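Local coordinates for putative major capsid protein (PDB 6G44) that probably builds the icosahedral shell of the virophage mavirus as a double jelly-roll major capsid protein that assembles into trimers, at residues S100-A110 against S121-Q131. Numbering follows the deposited sequence.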
ATOM      1  N   SER C 100       2.872  20.787   2.054  1.00 10.28           N
ATOM      2  CA  SER C 100       1.826  19.842   2.459  0.50  9.80           C
ATOM      3  C   SER C 100       0.558  20.580   2.911  1.00 10.21           C
ATOM      4  O   SER C 100       0.642  21.463   3.749  1.00 11.07           O
ATOM      5  CB  SER C 100       2.360  18.960   3.597  0.50  9.36           C
ATOM      6  OG  SER C 100       3.576  18.318   3.205  0.50  8.55           O
ATOM      7  N   PHE C 101      -0.593  20.195   2.394  1.00 10.08           N
ATOM      8  CA  PHE C 101      -1.895  20.765   2.817  1.00  9.81           C
ATOM      9  C   PHE C 101      -1.891  22.296   2.706  1.00  9.96           C
ATOM     10  O   PHE C 101      -2.106  23.000   3.697  1.00 10.62           O
ATOM     11  CB  PHE C 101      -2.311  20.284   4.217  1.00 10.10           C
ATOM     12  CG  PHE C 101      -2.187  18.795   4.362  1.00 10.25           C
ATOM     13  CD1 PHE C 101      -3.183  17.998   3.875  1.00 10.62           C
ATOM     14  CD2 PHE C 101      -1.038  18.212   4.873  1.00 10.29           C
ATOM     15  CE1 PHE C 101      -3.077  16.631   3.900  1.00 10.72           C
ATOM     16  CE2 PHE C 101      -0.910  16.823   4.886  1.00 11.23           C
ATOM     17  CZ  PHE C 101      -1.931  16.038   4.394  1.00 11.21           C
ATOM     18  N   PRO C 102      -1.623  22.781   1.496  1.00 10.10           N
ATOM     19  CA  PRO C 102      -1.375  24.244   1.364  1.00 10.09           C
ATOM     20  C   PRO C 102      -2.579  25.119   1.657  1.00 10.50           C
ATOM     21  O   PRO C 102      -2.397  26.280   2.054  1.00 12.10           O
ATOM     22  CB  PRO C 102      -0.924  24.392  -0.084  1.00 10.42           C
ATOM     23  CG  PRO C 102      -1.578  23.240  -0.786  1.00 10.29           C
ATOM     24  CD  PRO C 102      -1.520  22.097   0.195  1.00 10.12           C
ATOM     25  N   VAL C 103      -3.784  24.606   1.475  1.00 10.27           N
ATOM     26  CA  VAL C 103      -4.983  25.381   1.818  1.00 10.85           C
ATOM     27  C   VAL C 103      -5.104  25.494   3.314  1.00 10.83           C
ATOM     28  O   VAL C 103      -5.220  26.604   3.843  1.00 11.12           O
ATOM     29  CB  VAL C 103      -6.256  24.836   1.164  1.00 10.79           C
ATOM     30  CG1 VAL C 103      -7.523  25.507   1.706  1.00 11.99           C
ATOM     31  CG2 VAL C 103      -6.149  24.960  -0.345  1.00 11.81           C
ATOM     32  N   ASN C 104      -5.084  24.384   4.043  1.00 10.16           N
ATOM     33  CA  ASN C 104      -5.241  24.478   5.503  1.00 10.32           C
ATOM     34  C   ASN C 104      -4.038  25.153   6.190  1.00 10.60           C
ATOM     35  O   ASN C 104      -4.219  25.837   7.212  1.00 10.65           O
ATOM     36  CB  ASN C 104      -5.597  23.112   6.103  1.00 10.72           C
ATOM     37  CG  ASN C 104      -7.008  22.719   5.775  1.00 10.89           C
ATOM     38  OD1 ASN C 104      -7.947  23.204   6.400  1.00 11.20           O
ATOM     39  ND2 ASN C 104      -7.177  21.807   4.790  1.00 11.17           N
ATOM     40  N   ARG C 105      -2.843  25.020   5.617  1.00 10.63           N
ATOM     41  CA  ARG C 105      -1.665  25.752   6.115  1.00 11.53           C
ATOM     42  C   ARG C 105      -1.845  27.261   6.070  1.00 11.40           C
ATOM     43  O   ARG C 105      -1.204  27.979   6.841  1.00 12.71           O
ATOM     44  CB  ARG C 105      -0.417  25.428   5.302  1.00 12.34           C
ATOM     45  CG  ARG C 105       0.308  24.165   5.708  1.00 13.31           C
ATOM     46  CD  ARG C 105       1.634  24.008   4.951  1.00 14.55           C
ATOM     47  NE  ARG C 105       2.522  25.165   5.027  1.00 15.89           N
ATOM     48  CZ  ARG C 105       3.473  25.367   5.952  1.00 17.53           C
ATOM     49  NH1 ARG C 105       4.243  26.471   5.891  1.00 19.79           N
ATOM     50  NH2 ARG C 105       3.666  24.492   6.939  1.00 18.16           N
ATOM     51  N   SER C 106      -2.689  27.704   5.148  1.00 11.12           N
ATOM     52  CA  SER C 106      -2.918  29.138   4.885  1.00 11.62           C
ATOM     53  C   SER C 106      -4.057  29.718   5.721  1.00 12.12           C
ATOM     54  O   SER C 106      -4.427  30.881   5.488  1.00 13.19           O
ATOM     55  CB  SER C 106      -3.217  29.324   3.410  1.00 11.81           C
ATOM     56  OG  SER C 106      -2.083  29.011   2.618  1.00 11.61           O
ATOM     57  N   ILE C 107      -4.643  28.974   6.657  1.00 11.20           N
ATOM     58  CA  ILE C 107      -5.790  29.467   7.415  1.00 11.47           C
ATOM     59  C   ILE C 107      -5.520  29.308   8.908  1.00 11.51           C
ATOM     60  O   ILE C 107      -5.761  28.258   9.493  1.00 12.06           O
ATOM     61  CB  ILE C 107      -7.102  28.758   7.019  1.00 11.62           C
ATOM     62  CG1 ILE C 107      -7.386  28.820   5.524  1.00 12.14           C
ATOM     63  CG2 ILE C 107      -8.261  29.328   7.835  1.00 12.30           C
ATOM     64  CD1 ILE C 107      -8.415  27.803   5.035  1.00 12.86           C
ATOM     65  N   PRO C 108      -5.030  30.370   9.561  1.00 12.48           N
ATOM     66  CA  PRO C 108      -4.749  30.243  10.985  1.00 12.21           C
ATOM     67  C   PRO C 108      -5.962  30.104  11.895  1.00 11.76           C
ATOM     68  O   PRO C 108      -5.875  29.458  12.937  1.00 13.17           O
ATOM     69  CB  PRO C 108      -3.978  31.518  11.324  1.00 13.15           C
ATOM     70  CG  PRO C 108      -3.583  32.116  10.063  1.00 13.95           C
ATOM     71  CD  PRO C 108      -4.423  31.565   8.963  1.00 12.70           C
ATOM     72  N   VAL C 109      -7.075  30.710  11.488  1.00 11.91           N
ATOM     73  CA  VAL C 109      -8.303  30.644  12.255  0.50 11.71           C
ATOM     74  C   VAL C 109      -9.484  30.671  11.280  1.00 11.49           C
ATOM     75  O   VAL C 109      -9.440  31.338  10.232  1.00 12.46           O
ATOM     76  CB  VAL C 109      -8.367  31.761  13.331  0.50 11.90           C
ATOM     77  CG1 VAL C 109      -8.177  33.141  12.715  0.50 11.82           C
ATOM     78  CG2 VAL C 109      -9.672  31.674  14.110  0.50 12.14           C
ATOM     79  N   ALA C 110     -10.491  29.874  11.617  1.00 10.80           N
ATOM     80  CA  ALA C 110     -11.738  29.805  10.879  1.00 11.80           C
ATOM     81  C   ALA C 110     -12.893  29.841  11.859  1.00 11.47           C
ATOM     82  O   ALA C 110     -12.814  29.299  12.979  1.00 12.39           O
ATOM     83  CB  ALA C 110     -11.767  28.528  10.049  1.00 11.59           C
ATOM     84  N   SER C 121     -12.130  27.443  15.144  1.00 12.68           N
ATOM     85  CA  SER C 121     -11.034  26.474  15.115  1.00 12.65           C
ATOM     86  C   SER C 121      -9.840  27.029  14.383  1.00 12.70           C
ATOM     87  O   SER C 121      -9.867  28.138  13.854  1.00 12.64           O
ATOM     88  CB  SER C 121     -11.542  25.167  14.540  1.00 14.12           C
ATOM     89  OG  SER C 121     -11.764  25.282  13.198  1.00 15.58           O
ATOM     90  N   TYR C 122      -8.761  26.239  14.352  1.00 12.02           N
ATOM     91  CA  TYR C 122      -7.459  26.726  13.917  1.00 12.25           C
ATOM     92  C   TYR C 122      -6.874  25.746  12.898  1.00 11.49           C
ATOM     93  O   TYR C 122      -6.076  24.856  13.275  1.00 11.58           O
ATOM     94  CB  TYR C 122      -6.575  26.881  15.158  1.00 12.88           C
ATOM     95  CG  TYR C 122      -7.228  27.791  16.159  1.00 14.83           C
ATOM     96  CD1 TYR C 122      -7.158  29.157  16.010  1.00 16.00           C
ATOM     97  CD2 TYR C 122      -7.971  27.267  17.212  1.00 16.66           C
ATOM     98  CE1 TYR C 122      -7.810  30.012  16.909  1.00 17.43           C
ATOM     99  CE2 TYR C 122      -8.631  28.104  18.103  1.00 17.33           C
ATOM    100  CZ  TYR C 122      -8.527  29.468  17.944  1.00 18.38           C
ATOM    101  OH  TYR C 122      -9.190  30.280  18.861  1.00 21.80           O
ATOM    102  N   PRO C 123      -7.276  25.871  11.630  1.00 10.93           N
ATOM    103  CA  PRO C 123      -6.921  24.831  10.650  1.00 11.07           C
ATOM    104  C   PRO C 123      -5.419  24.604  10.492  1.00 11.80           C
ATOM    105  O   PRO C 123      -4.990  23.442  10.355  1.00 11.95           O
ATOM    106  CB  PRO C 123      -7.554  25.367   9.364  1.00 11.05           C
ATOM    107  CG  PRO C 123      -8.754  26.143   9.836  1.00 11.39           C
ATOM    108  CD  PRO C 123      -8.271  26.834  11.075  1.00 10.94           C
ATOM    109  N   ALA C 124      -4.608  25.655  10.458  1.00 11.18           N
ATOM    110  CA  ALA C 124      -3.157  25.474  10.242  1.00 11.50           C
ATOM    111  C   ALA C 124      -2.572  24.678  11.416  1.00 13.20           C
ATOM    112  O   ALA C 124      -1.720  23.809  11.212  1.00 12.69           O
ATOM    113  CB  ALA C 124      -2.469  26.820  10.104  1.00 11.99           C
ATOM    114  N   GLN C 125      -2.983  25.003  12.636  1.00 13.41           N
ATOM    115  CA  GLN C 125      -2.529  24.285  13.837  1.00 14.64           C
ATOM    116  C   GLN C 125      -3.023  22.822  13.798  1.00 15.09           C
ATOM    117  O   GLN C 125      -2.252  21.886  14.124  1.00 15.70           O
ATOM    118  CB  GLN C 125      -3.035  25.035  15.084  1.00 16.49           C
ATOM    119  CG  GLN C 125      -2.674  24.453  16.422  1.00 17.49           C
ATOM    120  CD  GLN C 125      -3.249  25.305  17.536  1.00 18.15           C
ATOM    121  OE1 GLN C 125      -4.442  25.219  17.831  1.00 18.92           O
ATOM    122  NE2 GLN C 125      -2.399  26.121  18.162  1.00 18.26           N
ATOM    123  N   LEU C 126      -4.266  22.611  13.379  1.00 13.90           N
ATOM    124  CA  LEU C 126      -4.909  21.286  13.338  0.50 14.63           C
ATOM    125  C   LEU C 126      -4.178  20.391  12.341  1.00 14.48           C
ATOM    126  O   LEU C 126      -3.804  19.264  12.672  1.00 14.48           O
ATOM    127  CB  LEU C 126      -6.400  21.352  12.941  0.50 15.53           C
ATOM    128  CG  LEU C 126      -7.572  21.650  13.889  0.50 16.16           C
ATOM    129  CD1 LEU C 126      -8.819  21.966  13.078  0.50 17.06           C
ATOM    130  CD2 LEU C 126      -7.857  20.478  14.810  0.50 16.98           C
ATOM    131  N   ILE C 127      -3.933  20.905  11.145  1.00 12.60           N
ATOM    132  CA  ILE C 127      -3.348  20.057  10.103  1.00 12.27           C
ATOM    133  C   ILE C 127      -1.905  19.771  10.418  1.00 12.43           C
ATOM    134  O   ILE C 127      -1.430  18.689  10.028  1.00 12.39           O
ATOM    135  CB  ILE C 127      -3.557  20.653   8.684  1.00 12.39           C
ATOM    136  CG1 ILE C 127      -3.344  19.617   7.574  1.00 12.18           C
ATOM    137  CG2 ILE C 127      -2.682  21.846   8.425  1.00 12.13           C
ATOM    138  CD1 ILE C 127      -4.186  18.366   7.681  1.00 13.00           C
ATOM    139  N   LYS C 128      -1.190  20.671  11.088  1.00 12.37           N
ATOM    140  CA  LYS C 128       0.207  20.389  11.421  1.00 13.80           C
ATOM    141  C   LYS C 128       0.325  19.142  12.283  1.00 15.20           C
ATOM    142  O   LYS C 128       1.301  18.409  12.151  1.00 14.78           O
ATOM    143  CB  LYS C 128       0.907  21.577  12.115  1.00 15.51           C
ATOM    144  CG  LYS C 128       2.418  21.396  12.326  1.00 16.61           C
ATOM    145  CD  LYS C 128       3.081  22.656  12.869  1.00 17.85           C
ATOM    146  CE  LYS C 128       4.595  22.486  13.023  1.00 18.89           C
ATOM    147  NZ  LYS C 128       5.294  23.704  13.550  1.00 20.51           N
ATOM    148  N   LEU C 129      -0.642  18.898  13.160  1.00 14.49           N
ATOM    149  CA  LEU C 129      -0.685  17.670  13.967  1.00 15.61           C
ATOM    150  C   LEU C 129      -1.280  16.516  13.197  1.00 15.22           C
ATOM    151  O   LEU C 129      -0.717  15.416  13.165  1.00 15.30           O
ATOM    152  CB  LEU C 129      -1.532  17.858  15.226  1.00 17.54           C
ATOM    153  CG  LEU C 129      -0.930  18.650  16.347  1.00 20.24           C
ATOM    154  CD1 LEU C 129      -2.005  18.918  17.392  1.00 21.17           C
ATOM    155  CD2 LEU C 129       0.185  17.837  16.975  1.00 21.75           C
ATOM    156  N   HIS C 130      -2.430  16.746  12.582  1.00 13.45           N
ATOM    157  CA  HIS C 130      -3.228  15.721  11.948  1.00 13.41           C
ATOM    158  C   HIS C 130      -2.468  14.992  10.853  1.00 13.22           C
ATOM    159  O   HIS C 130      -2.654  13.780  10.643  1.00 13.76           O
ATOM    160  CB  HIS C 130      -4.515  16.348  11.373  1.00 14.00           C
ATOM    161  CG  HIS C 130      -5.476  15.366  10.804  1.00 14.25           C
ATOM    162  ND1 HIS C 130      -6.127  14.440  11.584  1.00 16.48           N
ATOM    163  CD2 HIS C 130      -5.936  15.193   9.548  1.00 15.06           C
ATOM    164  CE1 HIS C 130      -6.934  13.728  10.820  1.00 15.64           C
ATOM    165  NE2 HIS C 130      -6.830  14.155   9.580  1.00 16.20           N
ATOM    166  N   GLN C 131      -1.609  15.718  10.131  1.00 11.94           N
ATOM    167  CA  GLN C 131      -0.844  15.102   9.031  1.00 12.00           C
ATOM    168  C   GLN C 131       0.048  13.954   9.501  1.00 12.36           C
ATOM    169  O   GLN C 131       0.433  13.105   8.686  1.00 12.42           O
ATOM    170  CB  GLN C 131       0.009  16.146   8.272  1.00 12.06           C
ATOM    171  CG  GLN C 131       1.144  16.733   9.077  1.00 12.85           C
ATOM    172  CD  GLN C 131       1.841  17.907   8.419  1.00 14.21           C
ATOM    173  OE1 GLN C 131       1.724  18.116   7.216  1.00 15.26           O
ATOM    174  NE2 GLN C 131       2.575  18.698   9.218  1.00 14.32           N
TER
HETATM  175  O   HOH W   1       1.160  20.708   6.583  1.00 20.62           O
HETATM  176  O   HOH W   2      -3.766  27.769  13.316  1.00 19.58           O
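Ile127 sends CG1 opposite its own backbone N (chi1 -163°) while Phe101 swings its ring away from the carbonyl carbon (chi1 -49°), and the two meet at one ring face. Ile127 CD1 sits 4.0 Å from the centroid of the Phe101 ring, a CH-pi contact offset toward the rim, and CG1 presses on Phe101 CG at 3.5 Å. Four residues on, Gln131 lays CB against Phe101 CE2, and its extended chain carries OE1 to a water that also donates to the carbonyl of Ser100; NE2 makes a long, bent bond back to Lys128 O, and with the water on OE1 this probably sets the rotation of the amide. Pro123 fills the other end, its CG 3.8 Å from both Ile107 CG2 and Ala110 CB. Because a proline follows the N-cap residue Tyr122, the first amide the helix can offer is that of Ala124, which bonds to Ile107 O (3.0 Å) at a bent 142°; the next, Gln125 N, reaches Pro108 O through a second water. At the start of helix 123-130, one amide is thus met directly and one through water by carbonyls of the loop at 107-108. Beyond it, Ala110 and Ser121 form an antiparallel hydrogen-bonded pair, with two nearly straight bonds of 2.9 Å between Ala110 N and Ser121 O and between Ser121 N and Ala110 O. The contact thereby closes the base of the hairpin of strands 110-114 and 117-121, whose first strand pairs with strand 222-235. Helix 136-142 packs on Phe101 through Leu139 and Leu142, and strand 334-341 touches helix 123-130 at Lys128 and Leu129.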